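Local structure of putative L-alanine-DL-glutamate epimerase (Burkholderia xenovorans, 3SN0) at residues T164-H169 and R193-N198; P179-P184 and L220-K225; F242-D247 and S261-S266. The protein belongs to the mandelate racemase/muconate lactonizing enzymes of the enolase superfamily, binds magnesium and small dicarboxylates, and probably acts as a racemase or epimerase. One frame throughout, in Å; residues are numbered along the deposited sequence. Where two conformers were deposited one is given.

In the fold
All three contacts belong to the barrel-like C-terminal domain and are buried, but they sit at different places round the ligand site. Contact 3 is the most strand-like: two neighbouring parallel strands, 243-245 and 265-267, share backbone hydrogen bonds beside the magnesium ion. Contact 1 sets the far end of strand 161-168 against helix 193-210, through one asparagine and a few apolar atoms. Contact 2 joins two loops, one following strand 215-219, and relies on an asparagine and two phenylalanines. Contacts 1 and 2 meet at fumarate, where Asn165 ND2 lies 3.0 Å from Asn221 OD1; contacts 2 and 3 are tied by Leu220 N to Glu245 O, at 2.8 Å.

Contact 1. Residues T164-H169 and R193-N198; sequences TNIFIH and RKVLRN. With FUM (fumaric acid), chain C.
Residues 164-169 and 193-198 form a buried strand-on-helix contact in the C-terminal barrel domain, where the end of strand 161-168 runs past the first turns of helix 193-210. Asn198 carries most of it. Its CB points at the strand and comes to 3.3 Å from Phe167 O; with CG anti to the carbonyl carbon and beside the backbone N (chi1 -82°), the amide is carried on to the next peptide. Asn198 OD1 accepts the backbone N-H of His169 at 2.7 Å, with an angle of 158° at the hydrogen; the donor stands above the carbonyl plane of the side chain, well off the lone pairs. The other end of the amide turns back into its own helix: Asn198 ND2 gives a hydrogen to Lys194 O at 2.8 Å, and this partner lies close to the amide plane. Lys194 O is thus gripped twice, by the backbone N of Asn198 and by ND2, from opposite faces of its carbonyl plane.

Ile168 crosses Asn198 at about a right angle. Both of its ends touch the asparagine, CG2 at 3.9 Å from Asn198 ND2 and CD1 at 4.0 Å from Asn198 CB. Further back along the strand, Ile166 CG2 meets Val195 CG1 at 4.2 Å, an apolar touch that Trp177 extends from outside. The His169 ring belongs to another pairing, since its NE2 is hydrogen-bonded to His202 further along the same helix.

At the opposite end of the segment, Asn165 donates from ND2 to fumarate O8 at 2.9 Å. The helix therefore holds the strand beyond the ligand-binding residue. There a single carboxamide, accepting from the backbone just past the strand end and donating to its own helix and to Asp170, has its rotation fixed by partners at both ends, while the carbonyl of Phe167 beside it is buried without a polar partner.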
loop_
_atom_site.group_PDB
_atom_site.type_symbol
_atom_site.label_atom_id
_atom_site.label_comp_id
_atom_site.label_asym_id
_atom_site.label_seq_id
_atom_site.Cartn_x
_atom_site.Cartn_y
_atom_site.Cartn_z
ATOM N N THR A 164 6.097 -35.046 -11.943
ATOM C CA THR A 164 6.502 -35.035 -13.326
ATOM C C THR A 164 6.802 -33.605 -13.793
ATOM O O THR A 164 6.614 -32.637 -13.047
ATOM C CB THR A 164 5.447 -35.710 -14.246
ATOM O OG1 THR A 164 6.020 -35.883 -15.541
ATOM C CG2 THR A 164 4.135 -34.879 -14.360
ATOM N N ASN A 165 7.251 -33.487 -15.032
ATOM C CA ASN A 165 7.615 -32.196 -15.656
ATOM C C ASN A 165 6.833 -32.092 -16.973
ATOM O O ASN A 165 5.761 -32.666 -17.062
ATOM C CB ASN A 165 9.140 -32.123 -15.850
ATOM C CG ASN A 165 9.913 -32.219 -14.539
ATOM O OD1 ASN A 165 10.153 -33.322 -14.014
ATOM N ND2 ASN A 165 10.343 -31.055 -14.004
ATOM N N ILE A 166 7.322 -31.366 -17.980
ATOM C CA ILE A 166 6.528 -31.129 -19.182
ATOM C C ILE A 166 7.099 -31.966 -20.314
ATOM O O ILE A 166 8.308 -31.890 -20.584
ATOM C CB ILE A 166 6.548 -29.660 -19.619
ATOM C CG1 ILE A 166 6.178 -28.738 -18.452
ATOM C CG2 ILE A 166 5.569 -29.436 -20.795
ATOM C CD1 ILE A 166 6.500 -27.245 -18.721
ATOM N N PHE A 167 6.230 -32.719 -20.987
ATOM C CA PHE A 167 6.640 -33.621 -22.072
ATOM C C PHE A 167 5.779 -33.481 -23.298
ATOM O O PHE A 167 4.569 -33.301 -23.191
ATOM C CB PHE A 167 6.647 -35.070 -21.593
ATOM C CG PHE A 167 7.732 -35.337 -20.620
ATOM C CD1 PHE A 167 9.010 -35.567 -21.071
ATOM C CD2 PHE A 167 7.506 -35.265 -19.258
ATOM C CE1 PHE A 167 10.026 -35.760 -20.192
ATOM C CE2 PHE A 167 8.546 -35.443 -18.377
ATOM C CZ PHE A 167 9.797 -35.698 -18.855
ATOM N N ILE A 168 6.426 -33.566 -24.457
ATOM C CA ILE A 168 5.754 -33.545 -25.749
ATOM C C ILE A 168 5.723 -34.958 -26.331
ATOM O O ILE A 168 6.783 -35.537 -26.601
ATOM C CB ILE A 168 6.476 -32.626 -26.719
ATOM C CG1 ILE A 168 6.680 -31.243 -26.115
ATOM C CG2 ILE A 168 5.735 -32.546 -28.050
ATOM C CD1 ILE A 168 5.358 -30.517 -25.713
ATOM N N HIS A 169 4.515 -35.488 -26.496
ATOM C CA HIS A 169 4.282 -36.878 -26.923
ATOM C C HIS A 169 3.909 -37.036 -28.406
ATOM O O HIS A 169 4.188 -38.085 -29.001
ATOM C CB HIS A 169 3.161 -37.494 -26.095
ATOM C CG HIS A 169 3.573 -37.855 -24.707
ATOM N ND1 HIS A 169 4.102 -39.086 -24.391
ATOM C CD2 HIS A 169 3.552 -37.143 -23.557
ATOM C CE1 HIS A 169 4.379 -39.122 -23.096
ATOM N NE2 HIS A 169 4.045 -37.957 -22.567
ATOM N N ARG A 193 -0.776 -24.288 -28.024
ATOM C CA ARG A 193 -1.696 -25.418 -27.932
ATOM C C ARG A 193 -0.996 -26.743 -27.789
ATOM O O ARG A 193 -1.474 -27.643 -27.077
ATOM C CB ARG A 193 -2.542 -25.506 -29.179
ATOM C CG ARG A 193 -3.698 -24.640 -29.140
ATOM C CD ARG A 193 -4.673 -25.068 -30.230
ATOM N NE ARG A 193 -5.448 -23.937 -30.702
ATOM C CZ ARG A 193 -6.334 -23.275 -29.967
ATOM N NH1 ARG A 193 -6.539 -23.599 -28.699
ATOM N NH2 ARG A 193 -7.011 -22.266 -30.504
ATOM N N LYS A 194 0.118 -26.872 -28.491
ATOM C CA LYS A 194 0.881 -28.103 -28.479
ATOM C C LYS A 194 1.306 -28.429 -27.040
ATOM O O LYS A 194 1.170 -29.561 -26.596
ATOM C CB LYS A 194 2.101 -27.995 -29.405
ATOM C CG LYS A 194 2.905 -29.303 -29.553
ATOM C CD LYS A 194 4.245 -29.125 -30.327
ATOM C CE LYS A 194 5.221 -28.219 -29.543
ATOM N NZ LYS A 194 6.662 -28.314 -29.970
ATOM N N VAL A 195 1.815 -27.432 -26.313
ATOM C CA VAL A 195 2.205 -27.653 -24.917
ATOM C C VAL A 195 1.025 -28.096 -24.072
ATOM O O VAL A 195 1.116 -29.047 -23.280
ATOM C CB VAL A 195 2.882 -26.381 -24.301
ATOM C CG1 VAL A 195 3.167 -26.582 -22.805
ATOM C CG2 VAL A 195 4.177 -26.079 -25.037
ATOM N N LEU A 196 -0.092 -27.403 -24.225
ATOM C CA LEU A 196 -1.249 -27.666 -23.395
ATOM C C LEU A 196 -1.836 -29.061 -23.650
ATOM O O LEU A 196 -2.122 -29.792 -22.700
ATOM C CB LEU A 196 -2.308 -26.580 -23.592
ATOM C CG LEU A 196 -1.917 -25.157 -23.185
ATOM C CD1 LEU A 196 -3.038 -24.162 -23.584
ATOM C CD2 LEU A 196 -1.650 -25.082 -21.668
ATOM N N ARG A 197 -1.999 -29.442 -24.915
ATOM C CA ARG A 197 -2.584 -30.755 -25.216
ATOM C C ARG A 197 -1.670 -31.904 -24.777
ATOM O O ARG A 197 -2.145 -32.951 -24.361
ATOM C CB ARG A 197 -2.943 -30.881 -26.699
ATOM C CG ARG A 197 -1.794 -31.064 -27.632
ATOM C CD ARG A 197 -2.251 -31.565 -29.025
ATOM N NE ARG A 197 -1.246 -31.195 -30.023
ATOM C CZ ARG A 197 -1.270 -30.089 -30.755
ATOM N NH1 ARG A 197 -2.267 -29.211 -30.651
ATOM N NH2 ARG A 197 -0.284 -29.857 -31.605
ATOM N N ASN A 198 -0.360 -31.692 -24.829
ATOM C CA ASN A 198 0.585 -32.706 -24.397
ATOM C C ASN A 198 0.655 -32.840 -22.871
ATOM O O ASN A 198 0.761 -33.938 -22.356
ATOM C CB ASN A 198 1.953 -32.436 -25.007
ATOM C CG ASN A 198 2.045 -32.968 -26.410
ATOM O OD1 ASN A 198 2.140 -34.185 -26.601
ATOM N ND2 ASN A 198 1.959 -32.080 -27.403
HETATM O OXT FUM C . 14.252 -29.697 -16.634
HETATM C C FUM C . 15.206 -29.832 -15.823
HETATM O O FUM C . 16.397 -29.726 -16.211
HETATM C C4 FUM C . 14.974 -30.163 -14.397
HETATM C C5 FUM C . 13.747 -30.299 -13.885
HETATM C C6 FUM C . 13.549 -30.616 -12.448
HETATM O O7 FUM C . 14.560 -30.870 -11.737
HETATM O O8 FUM C . 12.373 -30.619 -11.977
#

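Contact 2. Residues P179-P184 and L220-K225; sequences PGFAVP and LNFNAK. With FUM (fumaric acid), chain C.
Gly180 and Asn223 bring the two loops together with their CA atoms 4.3 Å apart, the glycine in a short 3-10 turn and the asparagine closing a type II' turn that starts at Leu220. Asn223 OD1 takes the backbone N-H of Gly180 at 2.8 Å, with the donor in the plane of the side-chain carbonyl. The same oxygen lies 3.4 Å from Pro179 CD, and the two side chains cross at about a right angle. Gly180 CA also approaches Phe222 O at 3.5 Å in a CA-H...O contact, a closeness that the missing side chain permits.

Both loops line the ligand pocket, and that of 220-225 follows strand 215-219 at the end of the barrel where enolase-superfamily enzymes carry their active site. From the turn, Asn221 ND2 makes a weak hydrogen bond to fumarate O8 at 3.3 Å, while its OD1 accepts from Asn165. Phe181 lies beside the other carboxylate of the ligand: its CD2 is 3.5 Å from fumarate O, and OXT sits at the ring edge, in its plane. With CG anti to the carbonyl carbon (chi1 -61°), Phe181 swings its ring across to Phe222, and Phe181 CE1 comes to 3.8 Å from Phe222 CD2. Arg77 of another subunit packs against Phe222 and is hydrogen-bonded to Gly180 O.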
loop_
_atom_site.group_PDB
_atom_site.type_symbol
_atom_site.label_atom_id
_atom_site.label_comp_id
_atom_site.label_asym_id
_atom_site.label_seq_id
_atom_site.Cartn_x
_atom_site.Cartn_y
_atom_site.Cartn_z
ATOM N N PRO A 179 12.131 -25.063 -22.384
ATOM C CA PRO A 179 12.643 -23.824 -22.998
ATOM C C PRO A 179 13.297 -22.885 -21.970
ATOM O O PRO A 179 14.185 -22.103 -22.319
ATOM C CB PRO A 179 11.398 -23.186 -23.598
ATOM C CG PRO A 179 10.267 -23.727 -22.776
ATOM C CD PRO A 179 10.662 -25.129 -22.423
ATOM N N GLY A 180 12.880 -22.973 -20.704
ATOM C CA GLY A 180 13.490 -22.156 -19.638
ATOM C C GLY A 180 14.951 -22.465 -19.413
ATOM O O GLY A 180 15.706 -21.626 -18.899
ATOM N N PHE A 181 15.345 -23.666 -19.809
ATOM C CA PHE A 181 16.735 -24.116 -19.762
ATOM C C PHE A 181 17.319 -24.305 -21.158
ATOM O O PHE A 181 18.309 -25.039 -21.343
ATOM C CB PHE A 181 16.823 -25.417 -18.947
ATOM C CG PHE A 181 16.371 -25.292 -17.500
ATOM C CD1 PHE A 181 16.621 -24.141 -16.739
ATOM C CD2 PHE A 181 15.711 -26.367 -16.870
ATOM C CE1 PHE A 181 16.212 -24.066 -15.409
ATOM C CE2 PHE A 181 15.297 -26.289 -15.564
ATOM C CZ PHE A 181 15.551 -25.130 -14.814
ATOM N N ALA A 182 16.723 -23.613 -22.131
ATOM C CA ALA A 182 17.226 -23.544 -23.500
ATOM C C ALA A 182 17.108 -24.827 -24.344
ATOM O O ALA A 182 17.779 -24.933 -25.381
ATOM C CB ALA A 182 18.669 -23.037 -23.505
ATOM N N VAL A 183 16.263 -25.780 -23.949
ATOM C CA VAL A 183 15.916 -26.898 -24.831
ATOM C C VAL A 183 14.399 -27.047 -24.974
ATOM O O VAL A 183 13.747 -27.612 -24.106
ATOM C CB VAL A 183 16.504 -28.240 -24.361
ATOM C CG1 VAL A 183 16.233 -29.328 -25.410
ATOM C CG2 VAL A 183 18.004 -28.091 -24.079
ATOM N N PRO A 184 13.842 -26.551 -26.077
ATOM C CA PRO A 184 14.530 -25.862 -27.167
ATOM C C PRO A 184 14.877 -24.412 -26.829
ATOM O O PRO A 184 14.391 -23.871 -25.819
ATOM C CB PRO A 184 13.489 -25.880 -28.267
ATOM C CG PRO A 184 12.213 -25.733 -27.543
ATOM C CD PRO A 184 12.377 -26.542 -26.284
ATOM N N LEU A 220 6.724 -27.136 -13.388
ATOM C CA LEU A 220 6.851 -26.355 -14.610
ATOM C C LEU A 220 8.178 -25.579 -14.666
ATOM O O LEU A 220 8.468 -24.926 -15.665
ATOM C CB LEU A 220 5.666 -25.398 -14.724
ATOM C CG LEU A 220 4.263 -26.027 -14.701
ATOM C CD1 LEU A 220 3.197 -24.933 -14.720
ATOM C CD2 LEU A 220 4.069 -27.003 -15.847
ATOM N N ASN A 221 8.987 -25.699 -13.614
ATOM C CA ASN A 221 10.263 -24.999 -13.507
ATOM C C ASN A 221 10.152 -23.520 -13.967
ATOM O O ASN A 221 9.225 -22.812 -13.548
ATOM C CB ASN A 221 11.367 -25.792 -14.231
ATOM C CG ASN A 221 11.488 -27.210 -13.728
ATOM O OD1 ASN A 221 10.878 -28.129 -14.280
ATOM N ND2 ASN A 221 12.261 -27.403 -12.662
ATOM N N PHE A 222 11.075 -23.063 -14.812
ATOM C CA PHE A 222 11.090 -21.702 -15.319
ATOM C C PHE A 222 10.564 -21.694 -16.771
ATOM O O PHE A 222 10.957 -20.857 -17.567
ATOM C CB PHE A 222 12.530 -21.145 -15.338
ATOM C CG PHE A 222 13.157 -20.886 -13.994
ATOM C CD1 PHE A 222 13.079 -19.617 -13.406
ATOM C CD2 PHE A 222 13.914 -21.871 -13.364
ATOM C CE1 PHE A 222 13.695 -19.348 -12.195
ATOM C CE2 PHE A 222 14.561 -21.612 -12.153
ATOM C CZ PHE A 222 14.466 -20.343 -11.571
ATOM N N ASN A 223 9.724 -22.658 -17.148
ATOM C CA ASN A 223 9.398 -22.859 -18.578
ATOM C C ASN A 223 8.301 -21.995 -19.200
ATOM O O ASN A 223 7.869 -22.253 -20.331
ATOM C CB ASN A 223 9.095 -24.353 -18.807
ATOM C CG ASN A 223 10.330 -25.204 -18.671
ATOM O OD1 ASN A 223 11.402 -24.832 -19.157
ATOM N ND2 ASN A 223 10.204 -26.341 -17.991
ATOM N N ALA A 224 7.856 -20.976 -18.475
ATOM C CA ALA A 224 6.868 -20.032 -18.980
ATOM C C ALA A 224 7.030 -18.658 -18.357
ATOM O O ALA A 224 7.830 -18.463 -17.425
ATOM C CB ALA A 224 5.456 -20.555 -18.715
ATOM N N LYS A 225 6.271 -17.700 -18.883
ATOM C CA LYS A 225 6.056 -16.427 -18.216
ATOM C C LYS A 225 4.706 -16.507 -17.495
ATOM O O LYS A 225 3.891 -17.399 -17.775
ATOM C CB LYS A 225 6.065 -15.273 -19.226
ATOM C CG LYS A 225 7.247 -15.249 -20.170
ATOM C CD LYS A 225 8.572 -15.172 -19.455
ATOM C CE LYS A 225 9.789 -15.124 -20.403
ATOM N NZ LYS A 225 9.941 -13.819 -21.147
HETATM O OXT FUM C . 14.252 -29.697 -16.634
HETATM C C FUM C . 15.206 -29.832 -15.823
HETATM O O FUM C . 16.397 -29.726 -16.211
HETATM C C4 FUM C . 14.974 -30.163 -14.397
HETATM C C5 FUM C . 13.747 -30.299 -13.885
HETATM C C6 FUM C . 13.549 -30.616 -12.448
HETATM O O7 FUM C . 14.560 -30.870 -11.737
HETATM O O8 FUM C . 12.373 -30.619 -11.977
#

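Contact 3. Residues F242-D247 and S261-S266; sequences FWVEID and SPHPIS. With MG (magnesium ion), chain B.
Ser266 sits over the indole of Trp243, its CB 3.7 Å from the centroid of the five-membered ring and only 5° off the normal, a CH-pi contact made almost squarely on the face. Trp243 turns that face to the serine with CG lodged between the backbone N and the carbonyl carbon (chi1 75°). Ser266 OG lies over the same face, 2.9 Å from Trp243 NE1 but at too poor an angle for a hydrogen bond. Instead, in the Glu245 conformer given, Trp243 NE1 donates to Glu245 OE2 at 3.1 Å, meeting the carboxylate on its anti side. Glu245 runs to the metal on an extended chain, and its OE1 binds the magnesium ion at 1.9 Å. OE2 is also salt-bridged to Lys163, so tryptophan and lysine together hold it in place. Asp247 OD2 accepts a proton from a metal-bound water.

Away from the face carrying Glu245 and Ser266, Val244 CB lies 4.0 Å from Ile265 CD1, with Ile246 CD1 reaching the same methyl. Val244 CG2 lies against His263 CB at 3.9 Å. The backbones are joined by hydrogen bonds from Val244 N to Pro264 O, Ser266 N to Val244 O and Ile246 N to Ser266 O. This is a parallel beta-alpha-beta unit, with helix 251-259 as the crossover; Asp219, Glu245 and Glu269, at or just past successive strand ends, are the protein ligands and three waters complete the magnesium site, as in enolase-superfamily barrels.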
loop_
_atom_site.group_PDB
_atom_site.type_symbol
_atom_site.label_atom_id
_atom_site.label_comp_id
_atom_site.label_asym_id
_atom_site.label_seq_id
_atom_site.Cartn_x
_atom_site.Cartn_y
_atom_site.Cartn_z
ATOM N N PHE A 242 -1.546 -32.198 -6.563
ATOM C CA PHE A 242 -1.033 -31.994 -5.195
ATOM C C PHE A 242 -0.411 -30.603 -5.099
ATOM O O PHE A 242 -0.662 -29.862 -4.164
ATOM C CB PHE A 242 0.006 -33.065 -4.900
ATOM C CG PHE A 242 0.549 -33.074 -3.495
ATOM C CD1 PHE A 242 -0.041 -33.841 -2.518
ATOM C CD2 PHE A 242 1.714 -32.399 -3.185
ATOM C CE1 PHE A 242 0.497 -33.890 -1.240
ATOM C CE2 PHE A 242 2.248 -32.447 -1.911
ATOM C CZ PHE A 242 1.651 -33.211 -0.954
ATOM N N TRP A 243 0.374 -30.255 -6.107
ATOM C CA TRP A 243 0.800 -28.881 -6.304
ATOM C C TRP A 243 1.291 -28.696 -7.721
ATOM O O TRP A 243 1.596 -29.682 -8.424
ATOM C CB TRP A 243 1.846 -28.414 -5.293
ATOM C CG TRP A 243 3.292 -28.876 -5.407
ATOM C CD1 TRP A 243 4.071 -28.890 -6.515
ATOM C CD2 TRP A 243 4.141 -29.292 -4.323
ATOM N NE1 TRP A 243 5.341 -29.306 -6.206
ATOM C CE2 TRP A 243 5.408 -29.553 -4.862
ATOM C CE3 TRP A 243 3.947 -29.466 -2.944
ATOM C CZ2 TRP A 243 6.480 -29.990 -4.088
ATOM C CZ3 TRP A 243 5.010 -29.916 -2.182
ATOM C CH2 TRP A 243 6.256 -30.168 -2.750
ATOM N N VAL A 244 1.347 -27.432 -8.114
ATOM C CA VAL A 244 1.997 -27.012 -9.344
ATOM C C VAL A 244 3.170 -26.135 -8.953
ATOM O O VAL A 244 3.005 -25.136 -8.255
ATOM C CB VAL A 244 1.062 -26.283 -10.296
ATOM C CG1 VAL A 244 1.830 -25.879 -11.579
ATOM C CG2 VAL A 244 -0.126 -27.175 -10.669
ATOM N N GLU A 245 4.355 -26.555 -9.388
ATOM C CA GLU A 245 5.614 -25.941 -8.995
ATOM C C GLU A 245 6.058 -24.987 -10.100
ATOM O O GLU A 245 6.174 -25.391 -11.256
ATOM C CB GLU A 245 6.649 -27.049 -8.776
ATOM C CG GLU A 245 7.860 -26.677 -7.942
ATOM C CD GLU A 245 8.706 -27.891 -7.573
ATOM O OE1 GLU A 245 9.935 -27.719 -7.483
ATOM O OE2 GLU A 245 8.164 -29.011 -7.382
ATOM N N ILE A 246 6.331 -23.734 -9.728
ATOM C CA ILE A 246 6.655 -22.659 -10.693
ATOM C C ILE A 246 7.797 -21.840 -10.100
ATOM O O ILE A 246 7.653 -21.232 -9.029
ATOM C CB ILE A 246 5.446 -21.719 -10.898
ATOM C CG1 ILE A 246 4.282 -22.479 -11.535
ATOM C CG2 ILE A 246 5.825 -20.499 -11.800
ATOM C CD1 ILE A 246 2.960 -21.694 -11.551
ATOM N N ASP A 247 8.944 -21.849 -10.767
ATOM C CA ASP A 247 10.046 -20.985 -10.385
ATOM C C ASP A 247 9.922 -19.645 -11.070
ATOM O O ASP A 247 9.662 -19.561 -12.283
ATOM C CB ASP A 247 11.368 -21.649 -10.717
ATOM C CG ASP A 247 11.572 -22.901 -9.942
ATOM O OD1 ASP A 247 11.606 -22.807 -8.683
ATOM O OD2 ASP A 247 11.669 -23.976 -10.589
ATOM N N SER A 261 -4.963 -19.478 -9.311
ATOM C CA SER A 261 -4.705 -20.909 -9.444
ATOM C C SER A 261 -5.704 -21.715 -8.647
ATOM O O SER A 261 -5.912 -21.422 -7.482
ATOM C CB SER A 261 -3.303 -21.263 -8.946
ATOM O OG SER A 261 -3.099 -22.663 -9.038
ATOM N N PRO A 262 -6.293 -22.750 -9.266
ATOM C CA PRO A 262 -7.142 -23.672 -8.536
ATOM C C PRO A 262 -6.344 -24.745 -7.822
ATOM O O PRO A 262 -6.928 -25.573 -7.125
ATOM C CB PRO A 262 -8.004 -24.293 -9.642
ATOM C CG PRO A 262 -7.187 -24.272 -10.812
ATOM C CD PRO A 262 -6.291 -23.048 -10.702
ATOM N N HIS A 263 -5.021 -24.751 -8.017
ATOM C CA HIS A 263 -4.122 -25.729 -7.415
ATOM C C HIS A 263 -3.149 -25.061 -6.455
ATOM O O HIS A 263 -2.789 -23.908 -6.666
ATOM C CB HIS A 263 -3.279 -26.417 -8.483
ATOM C CG HIS A 263 -4.071 -26.957 -9.619
ATOM N ND1 HIS A 263 -4.988 -27.968 -9.464
ATOM C CD2 HIS A 263 -4.108 -26.606 -10.925
ATOM C CE1 HIS A 263 -5.542 -28.231 -10.632
ATOM N NE2 HIS A 263 -5.022 -27.428 -11.538
ATOM N N PRO A 264 -2.696 -25.799 -5.427
ATOM C CA PRO A 264 -1.605 -25.276 -4.619
ATOM C C PRO A 264 -0.385 -24.975 -5.471
ATOM O O PRO A 264 -0.066 -25.735 -6.422
ATOM C CB PRO A 264 -1.289 -26.433 -3.650
ATOM C CG PRO A 264 -2.541 -27.225 -3.599
ATOM C CD PRO A 264 -3.090 -27.145 -4.991
ATOM N N ILE A 265 0.285 -23.870 -5.142
ATOM C CA ILE A 265 1.497 -23.464 -5.835
ATOM C C ILE A 265 2.723 -23.614 -4.922
ATOM O O ILE A 265 2.744 -23.130 -3.779
ATOM C CB ILE A 265 1.398 -22.005 -6.310
ATOM C CG1 ILE A 265 0.262 -21.829 -7.330
ATOM C CG2 ILE A 265 2.733 -21.514 -6.852
ATOM C CD1 ILE A 265 0.316 -22.739 -8.577
ATOM N N SER A 266 3.753 -24.275 -5.439
ATOM C CA SER A 266 5.036 -24.336 -4.769
ATOM C C SER A 266 6.075 -23.575 -5.579
ATOM O O SER A 266 5.972 -23.426 -6.809
ATOM C CB SER A 266 5.525 -25.764 -4.539
ATOM O OG SER A 266 5.588 -26.457 -5.742
HETATM MG MG MG B . 11.273 -27.916 -8.839
HETATM O O HOH W 1 10.786 -26.298 -9.895
HETATM O O HOH W 2 12.796 -28.579 -9.952
HETATM O O HOH W 3 11.621 -29.696 -7.612
#